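Local coordinates for protein acetyltransferase (Agrobacterium tumefaciens, PDB 2FSR) that probably transfers the acetyl group of acetyl-coenzyme A to an acceptor that remains unidentified, as other enzymes of the GNAT family do, at residues Pro173-Ser178 and Asp182-Tyr187; His81-Gly86 and Pro111-Gly116; Thr95-Gly100 and Glu121-Arg126; Ala43-Tyr48 and Tyr64-Thr69. One frame throughout, in Å; residues are numbered along the deposited sequence. Where two conformers were deposited one is given.

Overall arrangement
The four contacts are spread over a GNAT-type fold, interactions 2, 3 and 4 lying within the acetyltransferase domain range. Interactions 1 and 2, with centres about 15 Å apart, touch directly: Arg-186 NH2 forms a 2.8 Å salt bridge with Glu-112 OE1, tying the C-terminal three-strand sheet to the loop leading into strand 114-119. Interactions 2 and 3 sit on opposite sides of the chain's centre, their centres about 23 Å apart, yet reach neighbouring strands of one sheet, 114-119 and 97-105. Helix 66-83 joins interaction 4, at its first turn, to interaction 2, at its end. Interaction 3 holds a formic acid molecule in the probable cofactor loop; the nearest atoms of interactions 3 and 4 are about 5 Å apart.

Interaction 1: residues Pro173-Ser178 and Asp182-Tyr187; sequences PLAPRS and DLVYRY
Ala-175 and Val-184 face each other with their CA atoms 6.6 Å apart, where the irregular chain after strand 170-171 folds back over strand 183-187. The two antiparallel strands and this long connecting loop form a hairpin in the C-terminal sheet of the GNAT fold. The contact is carried by Arg-177, whose guanidinium works as a flat lid on the strand. One face lies on Val-184, the methyl CG2 standing 3.3 Å above the plane over its centre; a branched, apolar residue suits this place because it presents a methyl to the flat cation. Polar partners gather round the edge instead. NE and NH2 grip the same acceptor, Ala-175 O, side-on, with NH2 at 2.8 Å, and both bonds run close to the guanidinium plane. NH1 reaches across to Asp-182 O at 2.8 Å, with an N-H...O angle of 156°. Three bonds to backbone carbonyls thus fix the rotation of the group, and NH2 has a further one to Asp-172 O. A bend at CG-CD (chi3 71°) turns the long chain back over the loop to make this possible. Beside it, the small Ala-175 lets the loop come close: its CB packs 3.6 Å from Val-184 CG1. Arg-186, salt-bridged to Glu-112 and Asp-172, passes the same methyl, its NH2 3.4 Å from Ala-175 CB.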
loop_
_atom_site.group_PDB
_atom_site.type_symbol
_atom_site.label_atom_id
_atom_site.label_comp_id
_atom_site.label_asym_id
_atom_site.label_seq_id
_atom_site.Cartn_x
_atom_site.Cartn_y
_atom_site.Cartn_z
ATOM N N PRO A 173 -1.617 16.827 -12.990
ATOM C CA PRO A 173 -2.889 17.559 -12.885
ATOM C C PRO A 173 -4.006 17.072 -13.804
ATOM O O PRO A 173 -5.151 17.464 -13.601
ATOM C CB PRO A 173 -2.501 19.018 -13.214
ATOM C CG PRO A 173 -1.029 19.081 -12.968
ATOM C CD PRO A 173 -0.490 17.720 -13.333
ATOM N N LEU A 174 -3.690 16.231 -14.791
ATOM C CA LEU A 174 -4.744 15.710 -15.677
ATOM C C LEU A 174 -5.320 14.368 -15.220
ATOM O O LEU A 174 -6.337 13.918 -15.759
ATOM C CB LEU A 174 -4.270 15.611 -17.136
ATOM C CG LEU A 174 -3.972 16.950 -17.814
ATOM C CD1 LEU A 174 -3.495 16.716 -19.251
ATOM C CD2 LEU A 174 -5.201 17.859 -17.785
ATOM N N ALA A 175 -4.683 13.736 -14.236
ATOM C CA ALA A 175 -5.094 12.396 -13.823
ATOM C C ALA A 175 -6.491 12.436 -13.211
ATOM O O ALA A 175 -6.821 13.379 -12.480
ATOM C CB ALA A 175 -4.100 11.797 -12.824
ATOM N N PRO A 176 -7.308 11.407 -13.484
ATOM C CA PRO A 176 -8.600 11.331 -12.831
ATOM C C PRO A 176 -8.432 11.064 -11.336
ATOM O O PRO A 176 -7.405 10.550 -10.898
ATOM C CB PRO A 176 -9.271 10.120 -13.508
ATOM C CG PRO A 176 -8.157 9.283 -13.973
ATOM C CD PRO A 176 -7.070 10.255 -14.379
ATOM N N ARG A 177 -9.451 11.412 -10.564
ATOM C CA ARG A 177 -9.382 11.278 -9.118
ATOM C C ARG A 177 -10.800 11.404 -8.594
ATOM O O ARG A 177 -11.618 12.140 -9.155
ATOM C CB ARG A 177 -8.490 12.377 -8.509
ATOM C CG ARG A 177 -8.997 13.805 -8.713
ATOM C CD ARG A 177 -7.864 14.825 -8.616
ATOM N NE ARG A 177 -6.990 14.727 -9.783
ATOM C CZ ARG A 177 -5.763 15.227 -9.882
ATOM N NH1 ARG A 177 -5.186 15.881 -8.878
ATOM N NH2 ARG A 177 -5.091 15.049 -11.006
ATOM N N SER A 178 -11.069 10.710 -7.493
ATOM C CA SER A 178 -12.392 10.704 -6.882
ATOM C C SER A 178 -12.689 11.961 -6.069
ATOM O O SER A 178 -13.841 12.398 -6.000
ATOM C CB SER A 178 -12.552 9.461 -6.014
ATOM O OG SER A 178 -12.288 8.296 -6.771
ATOM N N ASP A 182 -7.784 16.356 -4.208
ATOM C CA ASP A 182 -6.588 15.516 -4.102
ATOM C C ASP A 182 -5.546 15.873 -5.145
ATOM O O ASP A 182 -5.870 16.379 -6.230
ATOM C CB ASP A 182 -6.927 14.029 -4.224
ATOM C CG ASP A 182 -7.251 13.382 -2.893
ATOM O OD1 ASP A 182 -7.202 14.078 -1.840
ATOM O OD2 ASP A 182 -7.542 12.159 -2.898
ATOM N N LEU A 183 -4.295 15.619 -4.782
ATOM C CA LEU A 183 -3.197 15.614 -5.729
ATOM C C LEU A 183 -2.990 14.182 -6.219
ATOM O O LEU A 183 -3.313 13.216 -5.514
ATOM C CB LEU A 183 -1.922 16.127 -5.065
ATOM C CG LEU A 183 -2.033 17.511 -4.409
ATOM C CD1 LEU A 183 -0.684 17.853 -3.813
ATOM C CD2 LEU A 183 -2.515 18.588 -5.364
ATOM N N VAL A 184 -2.432 14.046 -7.419
ATOM C CA VAL A 184 -2.077 12.727 -7.939
ATOM C C VAL A 184 -0.613 12.709 -8.320
ATOM O O VAL A 184 -0.187 13.455 -9.212
ATOM C CB VAL A 184 -2.903 12.344 -9.173
ATOM C CG1 VAL A 184 -2.517 10.963 -9.657
ATOM C CG2 VAL A 184 -4.385 12.373 -8.845
ATOM N N TYR A 185 0.149 11.875 -7.630
ATOM C CA TYR A 185 1.513 11.574 -8.042
ATOM C C TYR A 185 1.530 10.381 -8.974
ATOM O O TYR A 185 0.835 9.405 -8.732
ATOM C CB TYR A 185 2.389 11.289 -6.819
ATOM C CG TYR A 185 2.794 12.541 -6.080
ATOM C CD1 TYR A 185 3.918 13.241 -6.479
ATOM C CD2 TYR A 185 2.056 13.023 -5.009
ATOM C CE1 TYR A 185 4.329 14.382 -5.820
ATOM C CE2 TYR A 185 2.443 14.196 -4.343
ATOM C CZ TYR A 185 3.586 14.860 -4.770
ATOM O OH TYR A 185 3.982 16.014 -4.130
ATOM N N ARG A 186 2.327 10.472 -10.034
ATOM C CA ARG A 186 2.453 9.360 -10.971
ATOM C C ARG A 186 3.889 8.840 -11.019
ATOM O O ARG A 186 4.844 9.635 -10.973
ATOM C CB ARG A 186 1.981 9.769 -12.366
ATOM C CG ARG A 186 1.959 8.598 -13.361
ATOM C CD ARG A 186 1.377 8.987 -14.712
ATOM N NE ARG A 186 0.033 9.537 -14.620
ATOM C CZ ARG A 186 -1.096 8.813 -14.556
ATOM N NH1 ARG A 186 -1.056 7.482 -14.564
ATOM N NH2 ARG A 186 -2.269 9.428 -14.488
ATOM N N TYR A 187 4.025 7.512 -11.072
ATOM C CA TYR A 187 5.332 6.844 -11.126
ATOM C C TYR A 187 5.500 6.166 -12.463
ATOM O O TYR A 187 4.521 5.708 -13.052
ATOM C CB TYR A 187 5.456 5.768 -10.026
ATOM C CG TYR A 187 5.009 6.259 -8.681
ATOM C CD1 TYR A 187 5.829 7.076 -7.904
ATOM C CD2 TYR A 187 3.761 5.927 -8.191
ATOM C CE1 TYR A 187 5.402 7.555 -6.679
ATOM C CE2 TYR A 187 3.317 6.389 -6.972
ATOM C CZ TYR A 187 4.145 7.196 -6.201
ATOM O OH TYR A 187 3.733 7.676 -4.979
HETATM O O HOH W 1 -2.234 16.803 -9.306
#

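Interaction 2: residues His81-Gly86 and Pro111-Gly116; sequences HFFGHG and PEKELG
Lys-113 and His-85 join the end of helix 66-83 to the start of strand 114-119, the last strand of the five-stranded antiparallel sheet. Lys-113 and Leu-115 also make backbone hydrogen bonds with Val-150 of strand 149-153, which fits the place in the GNAT fold where the fourth and fifth strands of the family lie together before splaying apart. The tight part of the contact is one polar pair. Lys-113 NZ donates to His-85 NE2 at 2.8 Å and arrives edge-on, only 3° out of the ring plane. The lysine chain runs extended as far as CE, with Lys-113 CD 3.5 Å from His-85 NE2, and then bends (chi4 -66°) to bring the ammonium to the ring edge. On the far side of the imidazole ND1 is hydrogen-bonded to Ile-104 O, so both nitrogens have a partner and the flip of the ring is fixed. Phe-83 CB covers one face of the His-85 ring, 3.4 Å above its plane and offset toward the rim. Gly-84, between them, ends the helix at a phi of 83°, where a CB would collide with the preceding carbonyl oxygen. The other side is looser: Phe-83 comes no nearer to Lys-113 than 4.1 Å, CB to NZ. NZ has two further partners, His-106 ND1 and water 2, which accepts from Lys-113 NZ at 2.8 Å and donates to Phe-83 O.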
loop_
_atom_site.group_PDB
_atom_site.type_symbol
_atom_site.label_atom_id
_atom_site.label_comp_id
_atom_site.label_asym_id
_atom_site.label_seq_id
_atom_site.Cartn_x
_atom_site.Cartn_y
_atom_site.Cartn_z
ATOM N N HIS A 81 -6.660 -11.492 -4.933
ATOM C CA HIS A 81 -7.502 -12.427 -5.674
ATOM C C HIS A 81 -8.069 -11.805 -6.939
ATOM O O HIS A 81 -8.126 -12.455 -7.991
ATOM C CB HIS A 81 -8.645 -12.872 -4.759
ATOM C CG HIS A 81 -9.550 -13.904 -5.353
ATOM N ND1 HIS A 81 -9.281 -15.253 -5.276
ATOM C CD2 HIS A 81 -10.743 -13.787 -5.984
ATOM C CE1 HIS A 81 -10.257 -15.924 -5.867
ATOM N NE2 HIS A 81 -11.159 -15.058 -6.301
ATOM N N PHE A 82 -8.490 -10.547 -6.841
ATOM C CA PHE A 82 -9.194 -9.886 -7.933
ATOM C C PHE A 82 -8.277 -9.342 -9.019
ATOM O O PHE A 82 -8.668 -9.335 -10.206
ATOM C CB PHE A 82 -10.035 -8.746 -7.393
ATOM C CG PHE A 82 -11.202 -9.178 -6.528
ATOM C CD1 PHE A 82 -11.972 -10.318 -6.826
ATOM C CD2 PHE A 82 -11.571 -8.387 -5.437
ATOM C CE1 PHE A 82 -13.069 -10.660 -6.012
ATOM C CE2 PHE A 82 -12.661 -8.721 -4.632
ATOM C CZ PHE A 82 -13.394 -9.858 -4.908
ATOM N N PHE A 83 -7.100 -8.846 -8.616
ATOM C CA PHE A 83 -6.229 -8.088 -9.532
ATOM C C PHE A 83 -4.799 -8.563 -9.618
ATOM O O PHE A 83 -4.070 -8.130 -10.525
ATOM C CB PHE A 83 -6.187 -6.605 -9.148
ATOM C CG PHE A 83 -7.527 -5.976 -9.043
ATOM C CD1 PHE A 83 -8.331 -5.824 -10.172
ATOM C CD2 PHE A 83 -7.986 -5.530 -7.810
ATOM C CE1 PHE A 83 -9.597 -5.255 -10.055
ATOM C CE2 PHE A 83 -9.236 -4.958 -7.675
ATOM C CZ PHE A 83 -10.050 -4.824 -8.805
ATOM N N GLY A 84 -4.370 -9.409 -8.689
ATOM C CA GLY A 84 -2.975 -9.881 -8.663
ATOM C C GLY A 84 -2.005 -8.916 -7.988
ATOM O O GLY A 84 -0.791 -9.075 -8.081
ATOM N N HIS A 85 -2.578 -7.941 -7.296
ATOM C CA HIS A 85 -1.848 -7.003 -6.434
ATOM C C HIS A 85 -2.777 -6.597 -5.293
ATOM O O HIS A 85 -3.998 -6.842 -5.355
ATOM C CB HIS A 85 -1.389 -5.760 -7.219
ATOM C CG HIS A 85 -2.522 -4.959 -7.799
ATOM N ND1 HIS A 85 -3.430 -4.271 -7.021
ATOM C CD2 HIS A 85 -2.923 -4.781 -9.084
ATOM C CE1 HIS A 85 -4.317 -3.671 -7.804
ATOM N NE2 HIS A 85 -4.034 -3.971 -9.061
ATOM N N GLY A 86 -2.209 -6.008 -4.233
ATOM C CA GLY A 86 -2.992 -5.678 -3.045
ATOM C C GLY A 86 -2.080 -5.188 -1.944
ATOM O O GLY A 86 -0.969 -4.723 -2.224
ATOM N N PRO A 111 -9.701 5.264 -9.660
ATOM C CA PRO A 111 -9.682 5.449 -11.134
ATOM C C PRO A 111 -8.476 4.844 -11.858
ATOM O O PRO A 111 -8.593 4.476 -13.027
ATOM C CB PRO A 111 -9.703 6.976 -11.294
ATOM C CG PRO A 111 -10.323 7.477 -10.020
ATOM C CD PRO A 111 -9.871 6.540 -8.942
ATOM N N GLU A 112 -7.329 4.761 -11.175
ATOM C CA GLU A 112 -6.149 4.080 -11.671
ATOM C C GLU A 112 -5.542 3.255 -10.537
ATOM O O GLU A 112 -5.838 3.525 -9.358
ATOM C CB GLU A 112 -5.133 5.118 -12.166
ATOM C CG GLU A 112 -5.622 5.874 -13.421
ATOM C CD GLU A 112 -4.551 6.784 -14.016
ATOM O OE1 GLU A 112 -4.480 7.956 -13.590
ATOM O OE2 GLU A 112 -3.775 6.299 -14.868
ATOM N N LYS A 113 -4.710 2.273 -10.897
ATOM C CA LYS A 113 -3.994 1.448 -9.888
ATOM C C LYS A 113 -3.130 2.353 -9.030
ATOM O O LYS A 113 -2.361 3.156 -9.547
ATOM C CB LYS A 113 -3.191 0.320 -10.533
ATOM C CG LYS A 113 -4.065 -0.728 -11.224
ATOM C CD LYS A 113 -3.231 -1.878 -11.758
ATOM C CE LYS A 113 -4.078 -2.891 -12.514
ATOM N NZ LYS A 113 -5.068 -3.616 -11.654
ATOM N N GLU A 114 -3.269 2.226 -7.719
ATOM C CA GLU A 114 -2.802 3.244 -6.766
ATOM C C GLU A 114 -1.952 2.647 -5.653
ATOM O O GLU A 114 -2.365 1.684 -4.994
ATOM C CB GLU A 114 -3.994 4.009 -6.162
ATOM C CG GLU A 114 -3.594 5.321 -5.472
ATOM C CD GLU A 114 -3.596 5.258 -3.985
ATOM O OE1 GLU A 114 -3.842 4.159 -3.418
ATOM O OE2 GLU A 114 -3.411 6.335 -3.381
ATOM N N LEU A 115 -0.776 3.229 -5.447
ATOM C CA LEU A 115 0.159 2.828 -4.400
ATOM C C LEU A 115 -0.076 3.674 -3.146
ATOM O O LEU A 115 -0.073 4.908 -3.208
ATOM C CB LEU A 115 1.603 3.032 -4.903
ATOM C CG LEU A 115 2.784 2.633 -4.000
ATOM C CD1 LEU A 115 2.856 1.134 -3.821
ATOM C CD2 LEU A 115 4.108 3.153 -4.582
ATOM N N GLY A 116 -0.311 3.005 -2.014
ATOM C CA GLY A 116 -0.498 3.732 -0.756
ATOM C C GLY A 116 0.264 3.094 0.377
ATOM O O GLY A 116 0.641 1.932 0.308
HETATM O O HOH W 2 -4.977 -6.279 -12.492
#

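Interaction 3: residues Thr95-Gly100 and Glu121-Arg126; sequences TGECIG and EGHEGR. With FMT (formic acid), chain B.
His-123 meets Ile-99 and Glu-97 just after the chain has turned at Gly-122, whose positive phi would force a CB against the preceding carbonyl oxygen. Its imidazole lies over Ile-99 in a CH-pi contact: Ile-99 CG2 stands 3.5 Å from the His-123 ring centroid, 12° off the normal. Ile-99 belongs with Gly-100 to a classic beta bulge facing Ile-90. At the ring edge, Glu-97 reaches out on an extended chain and brings OE2 within 3.5 Å of His-123 CE1, the carboxylate plane turned 73° from the ring. Waters 3 and 4 connect NE2 with Glu-97 OE2 and Cys-98 O. The other nitrogen, His-123 ND1, donates to O1 of a formic acid molecule (FMT O1), with an N-H...O angle of 162°. Beyond Glu-124, Gly-125 takes a positive phi and curls the loop back. In the conformer given, the guanidinium of Arg-126 has O1 over one face, offset toward its rim; Tyr-128 OH also holds this small acid, probably left from crystallisation. A glycine-rich turn between strand 114-119 and helix 128-143, here with formic acid bound, is consistent with the pyrophosphate-binding loop for acetyl-coenzyme A in GNAT enzymes.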
loop_
_atom_site.group_PDB
_atom_site.type_symbol
_atom_site.label_atom_id
_atom_site.label_comp_id
_atom_site.label_asym_id
_atom_site.label_seq_id
_atom_site.Cartn_x
_atom_site.Cartn_y
_atom_site.Cartn_z
ATOM N N THR A 95 11.675 -10.179 12.771
ATOM C CA THR A 95 11.191 -10.053 14.156
ATOM C C THR A 95 9.683 -10.221 14.322
ATOM O O THR A 95 9.203 -10.440 15.443
ATOM C CB THR A 95 11.564 -8.694 14.775
ATOM O OG1 THR A 95 10.698 -7.676 14.249
ATOM C CG2 THR A 95 13.015 -8.328 14.485
ATOM N N GLY A 96 8.943 -10.078 13.221
ATOM C CA GLY A 96 7.488 -10.136 13.258
ATOM C C GLY A 96 6.808 -8.907 13.849
ATOM O O GLY A 96 5.592 -8.913 14.051
ATOM N N GLU A 97 7.576 -7.865 14.169
ATOM C CA GLU A 97 6.957 -6.641 14.683
ATOM C C GLU A 97 6.341 -5.839 13.529
ATOM O O GLU A 97 7.051 -5.325 12.659
ATOM C CB GLU A 97 7.944 -5.775 15.444
ATOM C CG GLU A 97 7.305 -4.517 16.013
ATOM C CD GLU A 97 8.294 -3.580 16.681
ATOM O OE1 GLU A 97 9.490 -3.945 16.801
ATOM O OE2 GLU A 97 7.869 -2.468 17.073
ATOM N N CYS A 98 5.020 -5.726 13.565
ATOM C CA CYS A 98 4.264 -5.065 12.494
ATOM C C CYS A 98 4.161 -3.567 12.704
ATOM O O CYS A 98 3.660 -3.102 13.739
ATOM C CB CYS A 98 2.879 -5.695 12.374
ATOM S SG CYS A 98 1.942 -5.034 10.994
ATOM N N ILE A 99 4.620 -2.819 11.695
ATOM C CA ILE A 99 4.785 -1.373 11.819
ATOM C C ILE A 99 3.942 -0.562 10.837
ATOM O O ILE A 99 3.972 0.653 10.872
ATOM C CB ILE A 99 6.278 -0.951 11.701
ATOM C CG1 ILE A 99 6.841 -1.284 10.321
ATOM C CG2 ILE A 99 7.103 -1.658 12.805
ATOM C CD1 ILE A 99 8.092 -0.497 9.947
ATOM N N GLY A 100 3.212 -1.235 9.947
ATOM C CA GLY A 100 2.349 -0.499 9.021
ATOM C C GLY A 100 1.971 -1.344 7.821
ATOM O O GLY A 100 1.922 -2.551 7.928
ATOM N N GLU A 121 2.231 4.496 14.830
ATOM C CA GLU A 121 2.887 5.488 15.650
ATOM C C GLU A 121 4.225 4.990 16.190
ATOM O O GLU A 121 4.326 3.875 16.717
ATOM C CB GLU A 121 1.972 5.861 16.804
ATOM C CG GLU A 121 2.435 7.075 17.540
ATOM C CD GLU A 121 1.456 7.460 18.604
ATOM O OE1 GLU A 121 1.202 6.639 19.522
ATOM O OE2 GLU A 121 0.955 8.594 18.513
ATOM N N GLY A 122 5.249 5.840 16.058
ATOM C CA GLY A 122 6.574 5.543 16.588
ATOM C C GLY A 122 7.599 5.100 15.551
ATOM O O GLY A 122 8.773 4.912 15.864
ATOM N N HIS A 123 7.152 4.923 14.313
ATOM C CA HIS A 123 8.028 4.346 13.308
ATOM C C HIS A 123 8.371 5.274 12.146
ATOM O O HIS A 123 9.019 4.835 11.202
ATOM C CB HIS A 123 7.437 3.046 12.759
ATOM C CG HIS A 123 7.094 2.058 13.820
ATOM N ND1 HIS A 123 8.051 1.336 14.502
ATOM C CD2 HIS A 123 5.900 1.700 14.350
ATOM C CE1 HIS A 123 7.455 0.568 15.401
ATOM N NE2 HIS A 123 6.155 0.778 15.333
ATOM N N GLU A 124 7.934 6.531 12.205
ATOM C CA GLU A 124 8.314 7.513 11.167
ATOM C C GLU A 124 9.791 7.943 11.226
ATOM O O GLU A 124 10.508 7.693 12.204
ATOM C CB GLU A 124 7.408 8.746 11.223
ATOM C CG GLU A 124 5.936 8.506 10.852
ATOM C CD GLU A 124 5.040 9.708 11.179
ATOM O OE1 GLU A 124 5.560 10.784 11.561
ATOM O OE2 GLU A 124 3.806 9.575 11.044
ATOM N N GLY A 125 10.249 8.571 10.147
ATOM C CA GLY A 125 11.582 9.180 10.111
ATOM C C GLY A 125 12.774 8.258 9.890
ATOM O O GLY A 125 13.928 8.702 9.952
ATOM N N ARG A 126 12.502 6.987 9.605
ATOM C CA ARG A 126 13.559 6.001 9.422
ATOM C C ARG A 126 13.572 5.460 7.991
ATOM O O ARG A 126 14.230 4.457 7.705
ATOM C CB ARG A 126 13.395 4.860 10.436
ATOM C CG ARG A 126 13.384 5.321 11.905
ATOM C CD ARG A 126 12.855 4.217 12.811
ATOM N NE ARG A 126 12.859 4.503 14.255
ATOM C CZ ARG A 126 11.975 5.262 14.901
ATOM N NH1 ARG A 126 11.011 5.905 14.254
ATOM N NH2 ARG A 126 12.068 5.386 16.223
HETATM C C FMT B . 11.572 0.855 14.124
HETATM O O1 FMT B . 10.849 1.753 14.571
HETATM O O2 FMT B . 12.812 0.799 14.154
HETATM O O HOH W 3 5.532 -1.563 17.475
HETATM O O HOH W 4 3.780 -1.004 15.543
#

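Interaction 4: residues Ala43-Tyr48 and Tyr64-Thr69; sequences ADFPAY and YDLPST
Thr-69 sets its methyl against two aromatic rings, those of Tyr-48 and Phe-45, and of the residues here it has the most surface buried by the contact. Thr-69 CG2 lies 3.6 Å from Tyr-48 CE2 and 3.8 Å from Phe-45 CE1, set obliquely to both rings. Threonine suits the spot because its two branches do different work: CG2, anti to the backbone N, goes to the aromatics, while Thr-69 OG1 turns back on its own helix and donates to Asp-65 O at 2.8 Å. The backbone carbonyl also takes part, Thr-69 O meeting the edge of the Tyr-48 ring in its plane, 3.7 Å from CE2. The contact thus joins the first turns of helices 45-53 and 66-83, which correspond to the helical pair after the first strand of the GNAT fold. Helix 66-83 is begun by an N-cap: Asp-65 OD1 accepts from Ser-68 N (2.9 Å, 159°). Phe-45, one turn before Tyr-48, lies farther out and also makes T-shaped contacts with Phe-73 and Trp-70. At the edge of its ring, near the plane, Phe-45 CE2 approaches Leu-66 CD1 to 4.1 Å.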
loop_
_atom_site.group_PDB
_atom_site.type_symbol
_atom_site.label_atom_id
_atom_site.label_comp_id
_atom_site.label_asym_id
_atom_site.label_seq_id
_atom_site.Cartn_x
_atom_site.Cartn_y
_atom_site.Cartn_z
ATOM N N ALA A 43 -4.844 -11.396 12.905
ATOM C CA ALA A 43 -4.072 -10.881 14.043
ATOM C C ALA A 43 -3.657 -9.432 13.847
ATOM O O ALA A 43 -3.332 -8.740 14.826
ATOM C CB ALA A 43 -2.844 -11.737 14.311
ATOM N N ASP A 44 -3.618 -8.996 12.585
ATOM C CA ASP A 44 -3.213 -7.641 12.262
ATOM C C ASP A 44 -4.342 -6.617 12.445
ATOM O O ASP A 44 -4.085 -5.399 12.489
ATOM C CB ASP A 44 -2.765 -7.547 10.803
ATOM C CG ASP A 44 -1.637 -8.493 10.466
ATOM O OD1 ASP A 44 -0.717 -8.717 11.312
ATOM O OD2 ASP A 44 -1.662 -9.006 9.326
ATOM N N PHE A 45 -5.587 -7.077 12.528
ATOM C CA PHE A 45 -6.695 -6.130 12.542
ATOM C C PHE A 45 -6.736 -5.174 13.745
ATOM O O PHE A 45 -7.044 -4.013 13.577
ATOM C CB PHE A 45 -8.067 -6.798 12.340
ATOM C CG PHE A 45 -9.146 -5.809 12.026
ATOM C CD1 PHE A 45 -9.078 -5.061 10.844
ATOM C CD2 PHE A 45 -10.194 -5.576 12.918
ATOM C CE1 PHE A 45 -10.054 -4.108 10.542
ATOM C CE2 PHE A 45 -11.166 -4.631 12.627
ATOM C CZ PHE A 45 -11.107 -3.893 11.436
ATOM N N PRO A 46 -6.471 -5.666 14.958
ATOM C CA PRO A 46 -6.552 -4.741 16.078
ATOM C C PRO A 46 -5.660 -3.497 15.965
ATOM O O PRO A 46 -6.157 -2.390 16.213
ATOM C CB PRO A 46 -6.172 -5.615 17.280
ATOM C CG PRO A 46 -6.627 -6.985 16.882
ATOM C CD PRO A 46 -6.241 -7.053 15.415
ATOM N N ALA A 47 -4.385 -3.663 15.607
ATOM C CA ALA A 47 -3.475 -2.499 15.513
ATOM C C ALA A 47 -3.899 -1.626 14.335
ATOM O O ALA A 47 -3.806 -0.383 14.387
ATOM C CB ALA A 47 -2.045 -2.954 15.362
ATOM N N TYR A 48 -4.379 -2.270 13.266
ATOM C CA TYR A 48 -4.864 -1.530 12.097
ATOM C C TYR A 48 -6.052 -0.655 12.468
ATOM O O TYR A 48 -6.110 0.515 12.067
ATOM C CB TYR A 48 -5.225 -2.525 10.982
ATOM C CG TYR A 48 -5.718 -1.926 9.680
ATOM C CD1 TYR A 48 -4.816 -1.460 8.716
ATOM C CD2 TYR A 48 -7.070 -1.834 9.415
ATOM C CE1 TYR A 48 -5.280 -0.923 7.525
ATOM C CE2 TYR A 48 -7.546 -1.299 8.223
ATOM C CZ TYR A 48 -6.642 -0.840 7.290
ATOM O OH TYR A 48 -7.114 -0.318 6.101
ATOM N N TYR A 64 -11.757 6.752 10.565
ATOM C CA TYR A 64 -12.812 5.937 9.994
ATOM C C TYR A 64 -13.608 5.266 11.085
ATOM O O TYR A 64 -13.079 5.013 12.157
ATOM C CB TYR A 64 -12.178 4.849 9.133
ATOM C CG TYR A 64 -11.540 5.402 7.882
ATOM C CD1 TYR A 64 -12.332 5.739 6.780
ATOM C CD2 TYR A 64 -10.168 5.599 7.804
ATOM C CE1 TYR A 64 -11.757 6.253 5.622
ATOM C CE2 TYR A 64 -9.577 6.124 6.644
ATOM C CZ TYR A 64 -10.381 6.438 5.566
ATOM O OH TYR A 64 -9.820 6.952 4.418
ATOM N N ASP A 65 -14.866 4.961 10.787
ATOM C CA ASP A 65 -15.641 4.162 11.711
ATOM C C ASP A 65 -15.268 2.691 11.534
ATOM O O ASP A 65 -14.472 2.335 10.645
ATOM C CB ASP A 65 -17.145 4.452 11.586
ATOM C CG ASP A 65 -17.733 4.044 10.244
ATOM O OD1 ASP A 65 -17.115 3.269 9.483
ATOM O OD2 ASP A 65 -18.868 4.476 9.954
ATOM N N LEU A 66 -15.858 1.818 12.345
ATOM C CA LEU A 66 -15.488 0.400 12.302
ATOM C C LEU A 66 -15.882 -0.300 10.986
ATOM O O LEU A 66 -15.054 -1.007 10.408
ATOM C CB LEU A 66 -16.032 -0.338 13.537
ATOM C CG LEU A 66 -15.781 -1.842 13.616
ATOM C CD1 LEU A 66 -14.311 -2.219 13.600
ATOM C CD2 LEU A 66 -16.449 -2.393 14.854
ATOM N N PRO A 67 -17.141 -0.142 10.525
ATOM C CA PRO A 67 -17.483 -0.782 9.249
ATOM C C PRO A 67 -16.577 -0.358 8.096
ATOM O O PRO A 67 -16.172 -1.211 7.294
ATOM C CB PRO A 67 -18.943 -0.365 9.010
ATOM C CG PRO A 67 -19.458 -0.042 10.380
ATOM C CD PRO A 67 -18.316 0.510 11.149
ATOM N N SER A 68 -16.246 0.931 8.014
ATOM C CA SER A 68 -15.361 1.403 6.939
ATOM C C SER A 68 -13.962 0.809 7.104
ATOM O O SER A 68 -13.343 0.392 6.120
ATOM C CB SER A 68 -15.300 2.937 6.887
ATOM O OG SER A 68 -16.579 3.494 6.620
ATOM N N THR A 69 -13.471 0.744 8.343
ATOM C CA THR A 69 -12.141 0.173 8.589
ATOM C C THR A 69 -12.080 -1.289 8.149
ATOM O O THR A 69 -11.126 -1.742 7.486
ATOM C CB THR A 69 -11.746 0.268 10.064
ATOM O OG1 THR A 69 -11.733 1.643 10.462
ATOM C CG2 THR A 69 -10.347 -0.326 10.271
#